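SPD1 nuclease (Streptococcus pyogenes, PDB 2XGR) is a prophage-encoded extracellular DNase that probably cuts DNA with the help of a metal ion, as in other nucleases of the His-Me finger class. Local coordinates at residues Val38-Thr43 against Ala172-Phe177; Gly65-Leu70 against Glu133-Val138; Asp168-Leu173 against Leu211-Asn216; Pro185-Ser188 against Val193-Gln196. All blocks are in the same frame, centred on the assembly; numbering follows the deposited sequence.

Contact 1: Val38-Thr43 against Ala172-Phe177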
# COMPACT_ATOMS: atom_id res chain seq x y z
N VAL A 38 -10.52 -12.50 -6.11
CA VAL A 38 -9.27 -11.82 -6.43
C VAL A 38 -8.74 -12.37 -7.75
O VAL A 38 -8.58 -13.58 -7.91
CB VAL A 38 -8.25 -11.94 -5.28
CG1 VAL A 38 -6.85 -11.48 -5.75
CG2 VAL A 38 -8.76 -11.18 -4.05
N SER A 39 -8.51 -11.50 -8.73
CA SER A 39 -8.19 -12.00 -10.07
C SER A 39 -7.35 -10.95 -10.76
O SER A 39 -7.11 -9.86 -10.19
CB SER A 39 -9.53 -12.24 -10.85
OG SER A 39 -10.19 -10.97 -11.10
N HIS A 40 -6.97 -11.21 -12.02
CA HIS A 40 -6.35 -10.15 -12.84
C HIS A 40 -6.79 -10.39 -14.27
O HIS A 40 -7.21 -11.50 -14.58
CB HIS A 40 -4.81 -10.21 -12.76
CG HIS A 40 -4.18 -11.43 -13.34
ND1 HIS A 40 -3.79 -11.54 -14.66
CD2 HIS A 40 -3.74 -12.56 -12.73
CE1 HIS A 40 -3.20 -12.72 -14.86
NE2 HIS A 40 -3.19 -13.36 -13.70
N ALA A 41 -6.59 -9.39 -15.11
CA ALA A 41 -6.80 -9.53 -16.54
C ALA A 41 -5.58 -8.95 -17.25
O ALA A 41 -5.05 -7.87 -16.88
CB ALA A 41 -8.12 -8.78 -16.91
N ASN A 42 -5.11 -9.63 -18.31
CA ASN A 42 -4.04 -9.01 -19.09
C ASN A 42 -4.53 -7.83 -19.91
O ASN A 42 -5.38 -8.00 -20.76
CB ASN A 42 -3.36 -10.04 -20.02
CG ASN A 42 -1.96 -9.61 -20.47
OD1 ASN A 42 -1.62 -8.41 -20.56
ND2 ASN A 42 -1.09 -10.61 -20.69
N THR A 43 -3.95 -6.66 -19.72
CA THR A 43 -4.33 -5.51 -20.55
C THR A 43 -3.68 -5.55 -21.95
O THR A 43 -4.06 -4.78 -22.84
CB THR A 43 -3.94 -4.21 -19.90
OG1 THR A 43 -2.52 -4.12 -19.89
CG2 THR A 43 -4.50 -4.13 -18.47
N ALA A 172 1.38 -14.84 -4.45
CA ALA A 172 1.70 -16.25 -4.12
C ALA A 172 1.13 -17.20 -5.23
O ALA A 172 1.73 -18.25 -5.57
CB ALA A 172 1.11 -16.62 -2.79
N LEU A 173 -0.03 -16.82 -5.80
CA LEU A 173 -0.67 -17.62 -6.85
C LEU A 173 0.01 -17.47 -8.17
O LEU A 173 -0.20 -18.29 -9.08
CB LEU A 173 -2.14 -17.21 -7.01
CG LEU A 173 -3.00 -17.74 -5.85
CD1 LEU A 173 -4.36 -16.97 -5.84
CD2 LEU A 173 -3.20 -19.28 -6.01
N HIS A 174 0.80 -16.42 -8.34
CA HIS A 174 1.43 -16.13 -9.62
C HIS A 174 2.93 -15.86 -9.44
O HIS A 174 3.39 -14.71 -9.61
CB HIS A 174 0.77 -14.88 -10.30
CG HIS A 174 -0.70 -15.03 -10.57
ND1 HIS A 174 -1.65 -14.68 -9.64
CD2 HIS A 174 -1.36 -15.65 -11.58
CE1 HIS A 174 -2.85 -15.07 -10.06
NE2 HIS A 174 -2.70 -15.65 -11.24
N PRO A 175 3.70 -16.87 -8.99
CA PRO A 175 5.05 -16.65 -8.50
C PRO A 175 6.01 -16.11 -9.55
O PRO A 175 7.10 -15.65 -9.19
CB PRO A 175 5.51 -18.04 -8.02
CG PRO A 175 4.66 -19.02 -8.85
CD PRO A 175 3.31 -18.31 -8.89
N ASP A 176 5.64 -16.19 -10.85
CA ASP A 176 6.48 -15.65 -11.87
C ASP A 176 6.16 -14.22 -12.24
O ASP A 176 6.91 -13.61 -13.01
CB ASP A 176 6.44 -16.54 -13.13
CG ASP A 176 7.05 -17.95 -12.88
OD1 ASP A 176 8.17 -18.05 -12.30
OD2 ASP A 176 6.34 -18.93 -13.18
N PHE A 177 5.06 -13.69 -11.70
CA PHE A 177 4.63 -12.33 -12.05
C PHE A 177 5.09 -11.35 -10.97
O PHE A 177 5.53 -11.73 -9.87
CB PHE A 177 3.09 -12.25 -12.20
CG PHE A 177 2.54 -13.04 -13.39
CD1 PHE A 177 3.40 -13.47 -14.39
CD2 PHE A 177 1.16 -13.27 -13.51
CE1 PHE A 177 2.89 -14.19 -15.52
CE2 PHE A 177 0.65 -13.95 -14.67
CZ PHE A 177 1.53 -14.38 -15.63

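Contact 2: Gly65-Leu70 against Glu133-Val138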
# COMPACT_ATOMS: atom_id res chain seq x y z
N GLY A 65 10.41 7.81 -1.24
CA GLY A 65 10.54 9.23 -1.49
C GLY A 65 11.30 9.94 -0.37
O GLY A 65 11.47 9.42 0.71
N GLU A 66 11.85 11.11 -0.68
CA GLU A 66 12.52 11.92 0.39
C GLU A 66 11.59 12.26 1.58
O GLU A 66 10.33 12.30 1.47
CB GLU A 66 13.01 13.26 -0.26
CG GLU A 66 11.78 14.16 -0.49
CD GLU A 66 12.03 15.33 -1.36
OE1 GLU A 66 13.08 15.98 -1.19
OE2 GLU A 66 11.18 15.59 -2.24
N LEU A 67 12.17 12.46 2.76
CA LEU A 67 11.46 13.18 3.80
C LEU A 67 11.43 14.64 3.41
O LEU A 67 12.44 15.18 2.95
CB LEU A 67 12.16 13.05 5.14
CG LEU A 67 12.26 11.62 5.67
CD1 LEU A 67 13.00 11.66 7.03
CD2 LEU A 67 10.81 11.06 5.89
N ASP A 68 10.24 15.25 3.49
CA ASP A 68 10.11 16.61 2.93
C ASP A 68 10.60 17.64 3.98
O ASP A 68 11.19 17.29 4.98
CB ASP A 68 8.69 16.86 2.42
CG ASP A 68 7.66 16.95 3.55
OD1 ASP A 68 8.00 17.02 4.77
OD2 ASP A 68 6.45 16.95 3.19
N ASN A 69 10.32 18.92 3.73
CA ASN A 69 10.81 19.95 4.63
C ASN A 69 10.16 19.97 5.99
O ASN A 69 10.67 20.60 6.90
CB ASN A 69 10.63 21.33 3.97
CG ASN A 69 9.24 21.49 3.35
OD1 ASN A 69 8.80 20.65 2.51
ND2 ASN A 69 8.53 22.55 3.75
N LEU A 70 9.04 19.24 6.16
CA LEU A 70 8.47 19.01 7.49
C LEU A 70 8.80 17.60 8.04
O LEU A 70 8.18 17.13 9.01
CB LEU A 70 6.95 19.25 7.44
CG LEU A 70 6.57 20.71 7.14
CD1 LEU A 70 5.05 20.74 7.02
CD2 LEU A 70 7.10 21.63 8.32
N GLU A 133 11.87 2.70 9.32
CA GLU A 133 12.42 3.59 8.30
C GLU A 133 11.45 4.76 8.13
O GLU A 133 10.30 4.56 7.75
CB GLU A 133 12.62 2.79 6.99
CG GLU A 133 12.77 3.65 5.69
CD GLU A 133 13.81 4.72 5.88
OE1 GLU A 133 14.85 4.35 6.46
OE2 GLU A 133 13.56 5.94 5.76
N PRO A 134 11.86 6.01 8.47
CA PRO A 134 10.84 7.04 8.50
C PRO A 134 10.22 7.32 7.13
O PRO A 134 9.10 7.86 7.09
CB PRO A 134 11.60 8.29 9.02
CG PRO A 134 13.00 7.95 8.85
CD PRO A 134 13.12 6.48 9.07
N ARG A 135 10.98 7.10 6.07
CA ARG A 135 10.43 7.34 4.69
C ARG A 135 9.35 6.34 4.29
O ARG A 135 8.67 6.54 3.28
CB ARG A 135 11.50 7.24 3.66
CG ARG A 135 12.46 8.44 3.82
CD ARG A 135 13.70 8.12 2.98
NE ARG A 135 14.74 9.05 3.36
CZ ARG A 135 15.53 8.98 4.43
NH1 ARG A 135 15.36 8.09 5.46
NH2 ARG A 135 16.54 9.85 4.46
N ASN A 136 9.19 5.29 5.10
CA ASN A 136 8.07 4.33 4.91
C ASN A 136 7.08 4.33 6.08
O ASN A 136 6.28 3.40 6.27
CB ASN A 136 8.67 2.93 4.72
CG ASN A 136 7.65 1.94 4.19
OD1 ASN A 136 6.99 2.25 3.19
ND2 ASN A 136 7.40 0.78 4.93
N LEU A 137 7.03 5.43 6.88
CA LEU A 137 6.13 5.48 8.02
C LEU A 137 5.35 6.81 8.01
O LEU A 137 5.96 7.85 7.74
CB LEU A 137 6.92 5.42 9.35
CG LEU A 137 7.59 4.06 9.65
CD1 LEU A 137 8.58 4.16 10.82
CD2 LEU A 137 6.50 3.00 9.93
N VAL A 138 4.08 6.76 8.38
CA VAL A 138 3.24 7.95 8.67
C VAL A 138 2.37 7.67 9.90
O VAL A 138 1.98 6.52 10.19
CB VAL A 138 2.35 8.34 7.47
CG1 VAL A 138 3.22 8.69 6.24
CG2 VAL A 138 1.37 7.20 7.12
O HOH W 1 9.01 8.94 1.80

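Contact 3: Asp168-Leu173 against Leu211-Asn216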
# COMPACT_ATOMS: atom_id res chain seq x y z
N ASP A 168 -0.93 -9.98 -1.65
CA ASP A 168 0.02 -11.07 -1.25
C ASP A 168 -0.50 -12.41 -1.78
O ASP A 168 0.25 -13.18 -2.37
CB ASP A 168 0.09 -11.07 0.28
CG ASP A 168 0.91 -12.20 0.83
OD1 ASP A 168 2.04 -12.33 0.39
OD2 ASP A 168 0.44 -12.88 1.76
N SER A 169 -1.80 -12.61 -1.69
CA SER A 169 -2.40 -13.86 -2.24
C SER A 169 -2.25 -13.98 -3.73
O SER A 169 -1.85 -15.03 -4.23
CB SER A 169 -3.87 -13.96 -1.88
OG SER A 169 -4.38 -15.15 -2.47
N TRP A 170 -2.40 -12.87 -4.43
CA TRP A 170 -2.22 -12.81 -5.85
C TRP A 170 -0.77 -13.13 -6.19
O TRP A 170 -0.50 -13.89 -7.15
CB TRP A 170 -2.61 -11.41 -6.39
CG TRP A 170 -2.52 -11.34 -7.90
CD1 TRP A 170 -3.43 -11.79 -8.84
CD2 TRP A 170 -1.39 -10.91 -8.62
NE1 TRP A 170 -2.94 -11.60 -10.12
CE2 TRP A 170 -1.68 -11.04 -10.00
CE3 TRP A 170 -0.16 -10.36 -8.24
CZ2 TRP A 170 -0.80 -10.61 -10.98
CZ3 TRP A 170 0.72 -9.94 -9.18
CH2 TRP A 170 0.42 -10.11 -10.56
N LEU A 171 0.18 -12.49 -5.47
CA LEU A 171 1.57 -12.78 -5.71
C LEU A 171 1.90 -14.25 -5.52
O LEU A 171 2.61 -14.84 -6.36
CB LEU A 171 2.46 -11.95 -4.77
CG LEU A 171 2.76 -10.56 -5.21
CD1 LEU A 171 3.62 -9.87 -4.09
CD2 LEU A 171 3.51 -10.52 -6.63
N ALA A 172 1.38 -14.84 -4.45
CA ALA A 172 1.70 -16.25 -4.12
C ALA A 172 1.13 -17.20 -5.23
O ALA A 172 1.73 -18.25 -5.57
CB ALA A 172 1.11 -16.62 -2.79
N LEU A 173 -0.03 -16.82 -5.80
CA LEU A 173 -0.67 -17.62 -6.85
C LEU A 173 0.01 -17.47 -8.17
O LEU A 173 -0.20 -18.29 -9.08
CB LEU A 173 -2.14 -17.21 -7.01
CG LEU A 173 -3.00 -17.74 -5.85
CD1 LEU A 173 -4.36 -16.97 -5.84
CD2 LEU A 173 -3.20 -19.28 -6.01
N LEU A 211 -0.96 -6.20 -15.91
CA LEU A 211 -2.08 -7.00 -15.54
C LEU A 211 -2.95 -6.22 -14.54
O LEU A 211 -2.46 -5.86 -13.48
CB LEU A 211 -1.59 -8.28 -14.85
CG LEU A 211 -0.45 -9.02 -15.59
CD1 LEU A 211 0.10 -10.24 -14.80
CD2 LEU A 211 -0.89 -9.49 -17.01
N THR A 212 -4.20 -5.97 -14.87
CA THR A 212 -5.05 -5.22 -13.94
C THR A 212 -5.50 -6.16 -12.87
O THR A 212 -6.09 -7.17 -13.15
CB THR A 212 -6.28 -4.55 -14.60
OG1 THR A 212 -5.81 -3.71 -15.59
CG2 THR A 212 -6.96 -3.64 -13.61
N ILE A 213 -5.21 -5.80 -11.59
CA ILE A 213 -5.51 -6.71 -10.49
C ILE A 213 -6.81 -6.26 -9.80
O ILE A 213 -6.96 -5.08 -9.49
CB ILE A 213 -4.36 -6.66 -9.45
CG1 ILE A 213 -3.10 -7.32 -10.02
CG2 ILE A 213 -4.82 -7.47 -8.15
CD1 ILE A 213 -1.74 -7.06 -9.27
N ARG A 214 -7.74 -7.19 -9.56
CA ARG A 214 -9.01 -6.85 -8.89
C ARG A 214 -9.06 -7.51 -7.54
O ARG A 214 -8.83 -8.69 -7.41
CB ARG A 214 -10.21 -7.37 -9.74
CG ARG A 214 -10.08 -6.97 -11.24
CD ARG A 214 -11.01 -5.87 -11.78
NE ARG A 214 -10.86 -5.87 -13.25
CZ ARG A 214 -10.48 -4.83 -13.99
NH1 ARG A 214 -10.31 -3.64 -13.43
NH2 ARG A 214 -10.30 -4.98 -15.31
N LEU A 215 -9.17 -6.66 -6.53
CA LEU A 215 -9.25 -7.13 -5.15
C LEU A 215 -10.66 -7.14 -4.57
O LEU A 215 -10.82 -7.49 -3.39
CB LEU A 215 -8.33 -6.28 -4.27
CG LEU A 215 -6.88 -6.19 -4.80
CD1 LEU A 215 -6.02 -5.39 -3.76
CD2 LEU A 215 -6.33 -7.57 -5.01
N ASN A 216 -11.66 -6.92 -5.43
CA ASN A 216 -13.09 -7.00 -5.06
C ASN A 216 -13.60 -5.95 -4.07
O ASN A 216 -14.49 -6.19 -3.27
CB ASN A 216 -13.49 -8.43 -4.63
CG ASN A 216 -14.94 -8.70 -4.93
OD1 ASN A 216 -15.36 -8.43 -6.07
ND2 ASN A 216 -15.71 -9.27 -3.95

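Contact 4: Pro185-Ser188 against Val193-Gln196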
# COMPACT_ATOMS: atom_id res chain seq x y z
N PRO A 185 1.14 9.03 0.87
CA PRO A 185 0.33 9.77 1.84
C PRO A 185 -0.04 11.11 1.22
O PRO A 185 0.80 11.69 0.49
CB PRO A 185 1.26 9.90 3.06
CG PRO A 185 2.71 9.91 2.49
CD PRO A 185 2.56 8.96 1.23
N ILE A 186 -1.26 11.56 1.51
CA ILE A 186 -1.76 12.83 0.99
C ILE A 186 -1.92 13.80 2.17
O ILE A 186 -2.71 13.56 3.09
CB ILE A 186 -3.15 12.62 0.30
CG1 ILE A 186 -3.13 11.46 -0.76
CG2 ILE A 186 -3.66 13.92 -0.37
CD1 ILE A 186 -2.14 11.67 -1.84
N TYR A 187 -1.20 14.95 2.10
CA TYR A 187 -1.22 15.90 3.25
C TYR A 187 -1.94 17.17 2.80
O TYR A 187 -1.97 17.50 1.59
CB TYR A 187 0.18 16.31 3.69
CG TYR A 187 1.09 15.14 4.11
CD1 TYR A 187 1.02 14.61 5.40
CD2 TYR A 187 1.98 14.58 3.18
CE1 TYR A 187 1.84 13.54 5.76
CE2 TYR A 187 2.83 13.54 3.51
CZ TYR A 187 2.74 13.03 4.84
OH TYR A 187 3.59 11.98 5.19
N SER A 188 -2.45 17.88 3.79
CA SER A 188 -2.93 19.22 3.61
C SER A 188 -2.05 20.16 4.38
O SER A 188 -1.82 19.97 5.59
CB SER A 188 -4.37 19.35 4.15
OG SER A 188 -4.69 20.78 4.30
N VAL A 193 0.02 14.52 9.85
CA VAL A 193 -0.75 13.28 9.68
C VAL A 193 -1.39 13.40 8.32
O VAL A 193 -2.18 14.33 8.05
CB VAL A 193 -1.90 13.19 10.77
CG1 VAL A 193 -2.73 11.85 10.64
CG2 VAL A 193 -1.35 13.34 12.12
N PRO A 194 -1.14 12.42 7.40
CA PRO A 194 -1.90 12.51 6.14
C PRO A 194 -3.39 12.31 6.32
O PRO A 194 -3.79 11.47 7.07
CB PRO A 194 -1.32 11.35 5.25
CG PRO A 194 -0.78 10.34 6.28
CD PRO A 194 -0.43 11.14 7.58
N ARG A 195 -4.23 13.05 5.59
CA ARG A 195 -5.67 12.85 5.65
C ARG A 195 -6.09 11.57 4.95
O ARG A 195 -7.14 11.01 5.26
CB ARG A 195 -6.33 14.01 4.90
CG ARG A 195 -6.09 15.34 5.64
CD ARG A 195 -7.20 15.64 6.52
NE ARG A 195 -6.95 16.92 7.25
CZ ARG A 195 -7.89 17.55 7.95
NH1 ARG A 195 -9.11 17.02 7.96
NH2 ARG A 195 -7.60 18.67 8.67
N GLN A 196 -5.29 11.20 3.94
CA GLN A 196 -5.62 10.07 3.09
C GLN A 196 -4.35 9.33 2.72
O GLN A 196 -3.24 9.88 2.76
CB GLN A 196 -6.29 10.50 1.75
CG GLN A 196 -7.60 11.22 1.96
CD GLN A 196 -8.11 11.82 0.70
OE1 GLN A 196 -7.32 12.30 -0.14
NE2 GLN A 196 -9.42 11.78 0.52
O HOH W 2 -2.87 16.09 6.14

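Contact 1: Val38-Thr43 against Ala172-Phe177
His40 reaches out from strand 39-46 and lays the edge of its imidazole against the face of His174, whose side chain comes from the opposite direction. The pair is T-shaped, with planes at 80° and ring centroids 4.7 Å apart. The contact is made off-centre: His40 CD2 sits over the rim of the His174 ring, 3.6 Å from His174 NE2. His40 owes this reach to a chi1 of 65°, which places CG between the backbone N and the carbonyl carbon and sends the ring toward the end of the helix. Phe177 completes the aromatic cluster. It offers its edge, and its CE2 lies 4.0 Å from both His40 NE2 and His40 CE1, the two rings meeting obliquely. A type I turn from His174 to Phe177, closed by Phe177 N bonding to His174 O at 2.9 Å, brings both rings to His40. His174 is held by Trp170 too: its ND1 is hydrogen-bonded to Trp170 O, and the two rings stack. The cluster lies near the surface, where the chain leaves helix 160-173 and passes beside strand 39-46, itself paired with strand 209-214.

Contact 2: Gly65-Leu70 against Glu133-Val138
Glu133 OE2 takes two bonds from Arg135, the residue whose side chain packs against Gly65 and Leu67. Arg135 N and Arg135 NH1 each lie 2.8 Å from Glu133 OE2; the backbone N comes from the anti side and NH1, which forms a salt bridge, from the syn side, both somewhat out of the carboxylate plane. This grip fixes the arginine at the entry to strand 137-139, which pairs antiparallel with strand 119-121 and is followed by helix 142-146, consistent with the beta-beta-alpha order of the His-Me finger. Glu133 OE2 lies only 5° out of the guanidinium plane, which should help hold that group's rotation. Leu67 crosses the arginine at about a right angle, its CG 3.7 Å from Arg135 CG and over one face of the guanidinium, toward its rim. One methyl, Leu67 CD1, rests 4.1 Å from Pro134 CG, while the other turns toward the Pro134 carbonyl. The loop meets the arginine's aliphatic part through Gly65 O, 3.4 Å from Arg135 CG. A water lies between the two backbones, 2.7 Å from Gly65 O and 2.8 Å from Arg135 O.

Contact 3: Asp168-Leu173 against Leu211-Asn216
Trp170 presents one face of its indole to Ile213 and its benzene edge to Leu211, so two side chains of the same strand meet one ring in two different ways. The Ile213 methyl sits almost over the middle of the six-membered ring: its CD1 stands 3.7 Å from the centroid, just 6° off the normal, a CH-pi contact. Behind the methyl, Ile213 CG1 is 4.0 Å from Trp170 CE2, almost directly above that atom. The extended isoleucine chain, with chi2 at 165°, is what carries CD1 out over the ring. Leu211 CD1 instead lies in the ring plane, 3.9 Å from Trp170 CZ2. Both strand side chains cross the tryptophan at about a right angle. With CG anti to the backbone N (chi1 -176°), the indole swings from helix 160-173 toward strand 209-214 and spans the 8.3 Å between Trp170 CA and Ile213 CA. Thr212 and Arg214, alternating with these two residues, point to the other side of the strand. Leu167 adds to the apolar surroundings of Ile213, and Phe177 to those of Leu211. No hydrogen bond crosses between the segments; the buried helix-to-sheet contact therefore rests on dispersion and the fit of methyl groups to the ring.

Contact 4: Pro185-Ser188 against Val193-Gln196
Ile186 and Gln196 form an antiparallel hydrogen-bonded pair where strands 178-186 and 196-204 join in a beta hairpin. Ile186 N donates to Gln196 O at 2.9 Å with an angle of 164°. The return bond, from Arg195 N to Ile186 O, is weak and bent to 129°. Followed outward, the isoleucine stays close to its partner: Ile186 CB lies 3.7 Å from Gln196 O, and Ile186 CG1 is still 3.9 Å from that oxygen while also touching Gln196 CB. The other branch, CG2, is anti to the backbone N and turns to the end of the glutamine, 4.0 Å from Gln196 OE1. Gln196 NE2 is taken up by Glu233. Pro194 sits between two neighbours of Ile186, with its CB 3.7 Å from Pro185 CB and the Tyr187 ring running alongside it. There the approach is oblique, Tyr187 CE1 lying 3.6 Å from Pro194 N. The tyrosine hydroxyl goes on to bond Ala73 O, tying the hairpin to another loop. Past the paired residues, a water joins the separating chains: it accepts from Ser188 N at 3.0 Å and donates to Val193 O at 2.7 Å.

The four contacts fall into two groups on opposite sides of the chain's centre. Contacts 1 and 3 have centres about 5 Å apart and share Ala172 and Leu173; strands 39-46 and 209-214 join them directly, with Ser39 O 2.8 Å from Arg214 N. The centres of contacts 2 and 4 are about 12 Å apart, and the two meet through Val138, whose CG1 is 3.5 Å from Tyr187 OH. Contact 2 thus borders the probable His-Me finger motif, and the end of the hairpin packs on its strand 137-139. Between contacts 1 and 2 the centres are about 31 Å apart. The large antiparallel sheet links contacts 1, 3 and 4. The Arg195 side chain lies about 9 Å from a bound di(hydroxyethyl)ether.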